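Putative uncharacterized protein (Bacillus anthracis, PDB 3LNO) is of unknown function but, as a DUF59 domain protein of the iron-sulfur cluster assembly family, may take part in the maturation of iron-sulfur proteins. Local coordinates at residues D22-V27 against I55-A60; L32-D37 against P89-E94; N45-M50 against E82-W87. One frame throughout, in Å; residues are numbered along the deposited sequence.

Interaction 1. Residues D22-V27 against I55-A60; sequences DPELGV and IGCPMA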
loop_
_atom_site.group_PDB
_atom_site.type_symbol
_atom_site.label_atom_id
_atom_site.label_comp_id
_atom_site.label_asym_id
_atom_site.label_seq_id
_atom_site.Cartn_x
_atom_site.Cartn_y
_atom_site.Cartn_z
ATOM N N ASP A 22 -6.919 5.109 -3.888
ATOM C CA ASP A 22 -6.564 6.513 -4.160
ATOM C C ASP A 22 -7.799 7.241 -4.697
ATOM O O ASP A 22 -8.219 6.984 -5.815
ATOM C CB ASP A 22 -5.410 6.625 -5.161
ATOM C CG ASP A 22 -5.033 8.089 -5.467
ATOM O OD1 ASP A 22 -3.988 8.328 -6.102
ATOM O OD2 ASP A 22 -5.767 9.008 -5.055
ATOM N N PRO A 23 -8.382 8.153 -3.902
ATOM C CA PRO A 23 -9.677 8.728 -4.286
ATOM C C PRO A 23 -9.656 9.451 -5.641
ATOM O O PRO A 23 -10.629 9.383 -6.390
ATOM C CB PRO A 23 -9.981 9.715 -3.154
ATOM C CG PRO A 23 -9.144 9.264 -2.008
ATOM C CD PRO A 23 -7.893 8.684 -2.618
ATOM N N GLU A 24 -8.563 10.127 -5.956
ATOM C CA GLU A 24 -8.471 10.845 -7.217
ATOM C C GLU A 24 -8.476 9.920 -8.441
ATOM O O GLU A 24 -8.962 10.298 -9.501
ATOM C CB GLU A 24 -7.228 11.735 -7.218
ATOM C CG GLU A 24 -7.223 12.761 -6.084
ATOM C CD GLU A 24 -5.818 13.156 -5.651
ATOM O OE1 GLU A 24 -4.997 12.243 -5.385
ATOM O OE2 GLU A 24 -5.541 14.377 -5.573
ATOM N N LEU A 25 -7.946 8.706 -8.309
ATOM C CA LEU A 25 -7.928 7.817 -9.463
ATOM C C LEU A 25 -8.948 6.702 -9.424
ATOM O O LEU A 25 -9.164 6.041 -10.433
ATOM C CB LEU A 25 -6.547 7.220 -9.668
ATOM C CG LEU A 25 -5.551 8.211 -10.226
ATOM C CD1 LEU A 25 -4.157 7.608 -10.185
ATOM C CD2 LEU A 25 -5.971 8.616 -11.656
ATOM N N GLY A 26 -9.563 6.472 -8.271
ATOM C CA GLY A 26 -10.502 5.369 -8.142
ATOM C C GLY A 26 -9.851 4.000 -8.300
ATOM O O GLY A 26 -10.514 3.047 -8.697
ATOM N N VAL A 27 -8.561 3.899 -7.970
ATOM C CA VAL A 27 -7.817 2.645 -8.102
ATOM C C VAL A 27 -7.077 2.403 -6.797
ATOM O O VAL A 27 -6.635 3.364 -6.160
ATOM C CB VAL A 27 -6.842 2.701 -9.317
ATOM C CG1 VAL A 27 -5.850 1.542 -9.315
ATOM C CG2 VAL A 27 -7.644 2.669 -10.608
ATOM N N ILE A 55 4.382 14.565 -5.412
ATOM C CA ILE A 55 4.708 15.235 -4.159
ATOM C C ILE A 55 3.548 16.124 -3.714
ATOM O O ILE A 55 3.265 16.240 -2.517
ATOM C CB ILE A 55 5.974 16.093 -4.270
ATOM C CG1 ILE A 55 7.183 15.215 -4.580
ATOM C CG2 ILE A 55 6.228 16.823 -2.959
ATOM C CD1 ILE A 55 7.928 14.791 -3.341
ATOM N N GLY A 56 2.874 16.734 -4.686
ATOM C CA GLY A 56 1.760 17.621 -4.393
ATOM C C GLY A 56 0.578 16.919 -3.749
ATOM O O GLY A 56 -0.108 17.504 -2.908
ATOM N N CYS A 57 0.374 15.656 -4.130
ATOM C CA CYS A 57 -0.824 14.872 -3.792
ATOM C C CYS A 57 -1.480 15.199 -2.460
ATOM O O CYS A 57 -0.908 14.966 -1.399
ATOM C CB CYS A 57 -0.533 13.377 -3.854
ATOM S SG CYS A 57 -2.011 12.379 -3.598
ATOM N N PRO A 58 -2.711 15.714 -2.521
ATOM C CA PRO A 58 -3.444 16.237 -1.364
ATOM C C PRO A 58 -4.058 15.135 -0.506
ATOM O O PRO A 58 -4.323 15.364 0.676
ATOM C CB PRO A 58 -4.562 17.070 -2.007
ATOM C CG PRO A 58 -4.239 17.112 -3.500
ATOM C CD PRO A 58 -3.457 15.892 -3.775
HETATM N N MSE A 59 -4.274 13.957 -1.090
HETATM C CA MSE A 59 -4.911 12.850 -0.374
HETATM C C MSE A 59 -3.932 12.045 0.491
HETATM O O MSE A 59 -4.293 11.025 1.081
HETATM C CB MSE A 59 -5.639 11.931 -1.364
HETATM C CG MSE A 59 -6.848 12.577 -2.046
HETATM SE SE MSE A 59 -8.209 13.190 -0.779
HETATM C CE MSE A 59 -9.437 14.105 -2.008
ATOM N N ALA A 60 -2.690 12.503 0.581
ATOM C CA ALA A 60 -1.668 11.711 1.258
ATOM C C ALA A 60 -2.046 11.393 2.701
ATOM O O ALA A 60 -1.835 10.276 3.179
ATOM C CB ALA A 60 -0.319 12.411 1.200
#
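Glu24 reaches across to the 55-60 loop and brings its carboxylate up to Pro58, Cys57 and the CG of Met59. Its CG stands opposite the backbone carbonyl carbon (chi1 -59°) and the chain runs on extended, carrying the carboxylate across to the other loop; its rotation about CG-CD (chi3 -51°) turns OE1 toward Cys57 and OE2 toward Pro58. Glu24 OE2 comes 3.1 Å from Pro58 CD, while Glu24 OE1 lies 3.5 Å from Cys57 SG; neither approach is a hydrogen bond. Met59, present as selenomethionine, crosses beside them: its CG sits 3.8 Å from Glu24 CD and 4.0 Å from Pro23 CG, so one methylene is shared by the carboxylate end of Glu24 and ring carbon CG of Pro23. Glu24 N gives a hydrogen bond to Asp22 OD2 (3.1 Å), which receives it from above the carboxylate plane. This closes an Asx turn: aspartate's short carboxylate reaches the N-H two residues on, with Pro23 supplying the fixed phi between. Opposite lies a type I turn from Cys57 to Ala60, with Pro58 at its second position and Met59 as N-cap of helix 60-74. The contact thus pairs an Asx turn with a helix-starting turn at the surface of a protein of the iron-sulfur cluster assembly family.

Interaction 2. Residues L32-D37 against P89-E94; sequences LGLVYD and PPWSKE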
loop_
_atom_site.group_PDB
_atom_site.type_symbol
_atom_site.label_atom_id
_atom_site.label_comp_id
_atom_site.label_asym_id
_atom_site.label_seq_id
_atom_site.Cartn_x
_atom_site.Cartn_y
_atom_site.Cartn_z
ATOM N N LEU A 32 -2.097 0.568 -8.246
ATOM C CA LEU A 32 -1.396 1.743 -8.747
ATOM C C LEU A 32 0.126 1.603 -8.763
ATOM O O LEU A 32 0.801 2.347 -9.457
ATOM C CB LEU A 32 -1.751 2.992 -7.952
ATOM C CG LEU A 32 -3.030 3.703 -8.385
ATOM C CD1 LEU A 32 -3.231 4.936 -7.516
ATOM C CD2 LEU A 32 -2.988 4.077 -9.869
ATOM N N GLY A 33 0.659 0.671 -7.988
ATOM C CA GLY A 33 2.102 0.558 -7.860
ATOM C C GLY A 33 2.676 1.494 -6.810
ATOM O O GLY A 33 3.880 1.799 -6.845
ATOM N N LEU A 34 1.838 1.985 -5.893
ATOM C CA LEU A 34 2.333 2.914 -4.863
ATOM C C LEU A 34 3.040 2.247 -3.703
ATOM O O LEU A 34 3.796 2.912 -2.997
ATOM C CB LEU A 34 1.224 3.800 -4.284
ATOM C CG LEU A 34 0.491 4.700 -5.278
ATOM C CD1 LEU A 34 -0.565 5.462 -4.532
ATOM C CD2 LEU A 34 1.496 5.650 -5.962
ATOM N N VAL A 35 2.781 0.958 -3.488
ATOM C CA VAL A 35 3.363 0.246 -2.360
ATOM C C VAL A 35 4.697 -0.405 -2.749
ATOM O O VAL A 35 4.739 -1.349 -3.568
ATOM C CB VAL A 35 2.412 -0.809 -1.785
ATOM C CG1 VAL A 35 2.982 -1.368 -0.493
ATOM C CG2 VAL A 35 1.024 -0.214 -1.517
ATOM N N TYR A 36 5.779 0.112 -2.162
ATOM C CA TYR A 36 7.151 -0.341 -2.470
ATOM C C TYR A 36 7.639 -1.499 -1.605
ATOM O O TYR A 36 8.435 -2.315 -2.032
ATOM C CB TYR A 36 8.138 0.823 -2.298
ATOM C CG TYR A 36 8.037 1.869 -3.358
ATOM C CD1 TYR A 36 7.201 1.686 -4.450
ATOM C CD2 TYR A 36 8.782 3.056 -3.272
ATOM C CE1 TYR A 36 7.098 2.642 -5.450
ATOM C CE2 TYR A 36 8.701 4.014 -4.262
ATOM C CZ TYR A 36 7.859 3.779 -5.359
ATOM O OH TYR A 36 7.772 4.678 -6.359
ATOM N N ASP A 37 7.184 -1.578 -0.364
ATOM C CA ASP A 37 7.722 -2.635 0.499
ATOM C C ASP A 37 6.786 -2.868 1.652
ATOM O O ASP A 37 6.264 -1.913 2.216
ATOM C CB ASP A 37 9.100 -2.219 1.044
ATOM C CG ASP A 37 9.823 -3.359 1.742
ATOM O OD1 ASP A 37 9.587 -4.551 1.419
ATOM O OD2 ASP A 37 10.660 -3.056 2.609
ATOM N N PRO A 89 12.580 5.615 -5.216
ATOM C CA PRO A 89 12.460 6.179 -6.560
ATOM C C PRO A 89 11.064 6.789 -6.795
ATOM O O PRO A 89 10.092 6.460 -6.117
ATOM C CB PRO A 89 12.624 4.934 -7.460
ATOM C CG PRO A 89 11.965 3.861 -6.615
ATOM C CD PRO A 89 12.534 4.139 -5.248
ATOM N N PRO A 90 10.961 7.670 -7.778
ATOM C CA PRO A 90 9.711 8.412 -7.929
ATOM C C PRO A 90 8.669 7.534 -8.597
ATOM O O PRO A 90 8.998 6.763 -9.474
ATOM C CB PRO A 90 10.096 9.559 -8.876
ATOM C CG PRO A 90 11.557 9.352 -9.223
ATOM C CD PRO A 90 11.920 7.966 -8.848
ATOM N N TRP A 91 7.416 7.655 -8.206
ATOM C CA TRP A 91 6.370 6.930 -8.908
ATOM C C TRP A 91 6.233 7.333 -10.379
ATOM O O TRP A 91 6.576 8.434 -10.784
ATOM C CB TRP A 91 5.025 7.116 -8.194
ATOM C CG TRP A 91 3.895 6.329 -8.804
ATOM C CD1 TRP A 91 3.570 5.021 -8.557
ATOM C CD2 TRP A 91 2.906 6.821 -9.721
ATOM N NE1 TRP A 91 2.436 4.670 -9.274
ATOM C CE2 TRP A 91 2.031 5.751 -10.015
ATOM C CE3 TRP A 91 2.700 8.048 -10.353
ATOM C CZ2 TRP A 91 0.956 5.884 -10.894
ATOM C CZ3 TRP A 91 1.642 8.174 -11.220
ATOM C CH2 TRP A 91 0.785 7.097 -11.487
ATOM N N SER A 92 5.713 6.426 -11.183
ATOM C CA SER A 92 5.253 6.770 -12.509
ATOM C C SER A 92 4.208 5.738 -12.898
ATOM O O SER A 92 4.138 4.665 -12.324
ATOM C CB SER A 92 6.423 6.753 -13.516
ATOM O OG SER A 92 6.571 5.479 -14.130
ATOM N N LYS A 93 3.432 6.065 -13.910
ATOM C CA LYS A 93 2.384 5.225 -14.417
ATOM C C LYS A 93 2.878 3.864 -14.946
ATOM O O LYS A 93 2.101 2.921 -15.000
ATOM C CB LYS A 93 1.643 5.979 -15.528
ATOM C CG LYS A 93 2.554 6.312 -16.708
ATOM C CD LYS A 93 1.877 7.216 -17.725
ATOM C CE LYS A 93 2.839 7.570 -18.855
ATOM N NZ LYS A 93 2.308 8.670 -19.727
ATOM N N GLU A 94 4.159 3.758 -15.303
ATOM C CA GLU A 94 4.746 2.476 -15.710
ATOM C C GLU A 94 4.662 1.443 -14.612
ATOM O O GLU A 94 4.645 0.247 -14.900
ATOM C CB GLU A 94 6.203 2.628 -16.154
ATOM C CG GLU A 94 6.390 3.134 -17.586
ATOM C CD GLU A 94 7.873 3.109 -18.042
ATOM O OE1 GLU A 94 8.762 3.572 -17.279
ATOM O OE2 GLU A 94 8.148 2.625 -19.169
#
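Trp91 NE1 donates to Leu32 O over 2.8 Å, the shortest polar bond of this contact and a straight one, with 165° at the hydrogen. The oxygen lies in the indole plane, yet seen from Leu32 the donor stands above the carbonyl plane. Gly33 O reaches the same edge of the ring near CD1. With CG anti to the backbone N (chi1 -176°) and the ring turned crosswise (chi2 85°), Trp91 offers a face to Leu34, whose CD2 sits over the five-membered ring, 3.6 Å from its centroid, in a CH-pi contact. Lys93 N lies above the opposite face, toward the rim. A tryptophan suits the place because it combines an N-H for a helix-end carbonyl with a broad apolar surface. Further along, Tyr36 OH donates to Pro89 O at 2.9 Å, again from above the carbonyl plane, and the oxygen lies by the ring's edge. Tyr36 CE2 passes Pro89 CD at 4.0 Å, the two side chains running in opposite directions; tyrosine fits here by joining a hydroxyl that reaches Pro89 O to ring carbons that pack on the proline. Thr51 touches both aromatic residues. Gly33, with positive phi, ends helix 29-32 in a Schellman motif. The loop after strand 81-85 is therefore fastened at two points, to that helix's C-terminal turn and to a classic beta bulge, where Tyr36 and Asp37 both face Thr49.

Interaction 3. Residues N45-M50 against E82-W87; sequences NAVITM and EVNVVW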
loop_
_atom_site.group_PDB
_atom_site.type_symbol
_atom_site.label_atom_id
_atom_site.label_comp_id
_atom_site.label_asym_id
_atom_site.label_seq_id
_atom_site.Cartn_x
_atom_site.Cartn_y
_atom_site.Cartn_z
ATOM N N ASN A 45 4.784 -6.677 13.976
ATOM C CA ASN A 45 4.927 -5.252 13.753
ATOM C C ASN A 45 5.281 -5.027 12.298
ATOM O O ASN A 45 6.256 -5.603 11.796
ATOM C CB ASN A 45 6.057 -4.734 14.624
ATOM C CG ASN A 45 5.744 -4.851 16.090
ATOM O OD1 ASN A 45 4.627 -4.539 16.533
ATOM N ND2 ASN A 45 6.727 -5.285 16.861
ATOM N N ALA A 46 4.519 -4.166 11.638
ATOM C CA ALA A 46 4.605 -4.006 10.198
ATOM C C ALA A 46 5.068 -2.601 9.798
ATOM O O ALA A 46 4.675 -1.597 10.424
ATOM C CB ALA A 46 3.248 -4.324 9.571
ATOM N N VAL A 47 5.912 -2.551 8.769
ATOM C CA VAL A 47 6.371 -1.308 8.157
ATOM C C VAL A 47 5.967 -1.321 6.668
ATOM O O VAL A 47 6.427 -2.162 5.900
ATOM C CB VAL A 47 7.895 -1.132 8.228
ATOM C CG1 VAL A 47 8.284 0.209 7.577
ATOM C CG2 VAL A 47 8.436 -1.207 9.714
ATOM N N ILE A 48 5.069 -0.418 6.298
ATOM C CA ILE A 48 4.649 -0.262 4.908
ATOM C C ILE A 48 5.367 0.958 4.327
ATOM O O ILE A 48 5.193 2.062 4.814
ATOM C CB ILE A 48 3.119 -0.039 4.810
ATOM C CG1 ILE A 48 2.362 -1.302 5.241
ATOM C CG2 ILE A 48 2.706 0.263 3.358
ATOM C CD1 ILE A 48 2.105 -1.343 6.641
ATOM N N THR A 49 6.138 0.760 3.272
ATOM C CA THR A 49 6.845 1.858 2.598
ATOM C C THR A 49 6.135 2.130 1.278
ATOM O O THR A 49 5.979 1.237 0.432
ATOM C CB THR A 49 8.309 1.413 2.283
ATOM O OG1 THR A 49 8.936 0.992 3.496
ATOM C CG2 THR A 49 9.139 2.533 1.646
HETATM N N MSE A 50 5.692 3.359 1.094
HETATM C CA MSE A 50 4.943 3.677 -0.100
HETATM C C MSE A 50 5.247 5.092 -0.557
HETATM O O MSE A 50 5.912 5.869 0.150
HETATM C CB MSE A 50 3.448 3.517 0.174
HETATM C CG MSE A 50 2.897 4.547 1.153
HETATM SE SE MSE A 50 0.981 4.203 1.489
HETATM C CE MSE A 50 0.245 4.435 -0.319
ATOM N N GLU A 82 3.488 0.957 10.867
ATOM C CA GLU A 82 4.174 2.168 10.473
ATOM C C GLU A 82 4.029 2.372 8.965
ATOM O O GLU A 82 4.252 1.434 8.188
ATOM C CB GLU A 82 5.662 2.024 10.765
ATOM C CG GLU A 82 6.064 2.308 12.149
ATOM C CD GLU A 82 7.567 2.478 12.253
ATOM O OE1 GLU A 82 8.241 1.485 12.609
ATOM O OE2 GLU A 82 8.069 3.597 11.960
ATOM N N VAL A 83 3.713 3.590 8.543
ATOM C CA VAL A 83 3.654 3.884 7.115
ATOM C C VAL A 83 4.716 4.903 6.810
ATOM O O VAL A 83 4.651 6.034 7.310
ATOM C CB VAL A 83 2.284 4.420 6.664
ATOM C CG1 VAL A 83 2.264 4.595 5.160
ATOM C CG2 VAL A 83 1.169 3.469 7.076
ATOM N N ASN A 84 5.722 4.510 6.030
ATOM C CA ASN A 84 6.746 5.491 5.662
ATOM C C ASN A 84 6.525 5.904 4.233
ATOM O O ASN A 84 6.582 5.074 3.319
ATOM C CB ASN A 84 8.161 4.952 5.835
ATOM C CG ASN A 84 8.527 4.716 7.299
ATOM O OD1 ASN A 84 8.073 5.430 8.204
ATOM N ND2 ASN A 84 9.362 3.710 7.534
ATOM N N VAL A 85 6.253 7.185 4.044
ATOM C CA VAL A 85 6.015 7.714 2.709
ATOM C C VAL A 85 7.346 8.232 2.119
ATOM O O VAL A 85 7.984 9.124 2.691
ATOM C CB VAL A 85 5.009 8.830 2.787
ATOM C CG1 VAL A 85 4.847 9.485 1.449
ATOM C CG2 VAL A 85 3.661 8.291 3.334
ATOM N N VAL A 86 7.783 7.661 0.999
ATOM C CA VAL A 86 9.067 8.059 0.431
ATOM C C VAL A 86 8.848 8.633 -0.957
ATOM O O VAL A 86 7.749 8.557 -1.492
ATOM C CB VAL A 86 10.098 6.896 0.427
ATOM C CG1 VAL A 86 10.313 6.387 1.854
ATOM C CG2 VAL A 86 9.655 5.768 -0.487
ATOM N N TRP A 87 9.885 9.246 -1.512
ATOM C CA TRP A 87 9.785 9.924 -2.792
ATOM C C TRP A 87 10.842 9.386 -3.756
ATOM O O TRP A 87 10.987 9.868 -4.884
ATOM C CB TRP A 87 9.923 11.437 -2.580
ATOM C CG TRP A 87 8.873 11.901 -1.637
ATOM C CD1 TRP A 87 9.045 12.310 -0.345
ATOM C CD2 TRP A 87 7.457 11.933 -1.888
ATOM N NE1 TRP A 87 7.827 12.609 0.212
ATOM C CE2 TRP A 87 6.838 12.391 -0.713
ATOM C CE3 TRP A 87 6.658 11.620 -2.994
ATOM C CZ2 TRP A 87 5.455 12.536 -0.607
ATOM C CZ3 TRP A 87 5.288 11.773 -2.892
ATOM C CH2 TRP A 87 4.700 12.215 -1.704
HETATM O O HOH W 1 6.368 -1.290 12.864
HETATM O O HOH W 2 10.602 2.642 5.127
#
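Met50, a selenomethionine, holds CG between its backbone N and carbonyl carbon (chi1 68°), and with SE anti beyond it (chi2 -178°) this brings SE to 3.9 Å from Val83 CG1. That methyl is anti to its own backbone N, and the two side chains cross on the face they share with Ile48 and Val85. On the other face Val47 CG1 lies 3.7 Å from Asn84 ND2. Water 2 accepts from Asn84 ND2 (2.9 Å) and also bonds Thr49 OG1, a polar bridge suited to this partly exposed side. At the end of the paired region Thr49 CG2 meets Val86 CG2 at 3.9 Å, the side chains crossing. Val47, Ile48, Thr49, Val83 and Val85 are beta-branched, a type that suits extended backbone. Five backbone hydrogen bonds join the parallel strands, from Glu82 N to Ala46 O through to Val86 N to Met50 O (2.7 Å); between them Ile48 and Met50 donate to Glu82 O and Asn84 O, and Asn84 N returns to Ile48 O. The strand axes differ by 21° in direction. Strand 46-50 is central, with antiparallel strand 35-40 beyond it, and helix 60-74 makes the beta-alpha-beta crossover to strand 81-85, packing Ile63, Val64, Val67 and Leu71 against the face of Ile48, Met50, Val83 and Val85.

Interactions 2 and 3 are about 13 Å apart between centres and meet in one mixed sheet: strand 35-40 lies antiparallel to strand 46-50, and Tyr36 and Asp37 pair with Thr49. Both segments of interaction 3 fall, in sequence, between the two of interaction 2, so the loop beyond strand 81-85 returns to the start of strand 35-40 and the helix end before it. Interaction 1, about 13 Å from interaction 2 and 17 Å from interaction 3, lies at the surface. Its segments alternate with theirs along the chain. Leu32 packs on Asp22, Leu25 and Val27, and Ile55 on Trp87. Such interleaving ties early and late parts of this small single-chain domain into one compact alpha-beta unit.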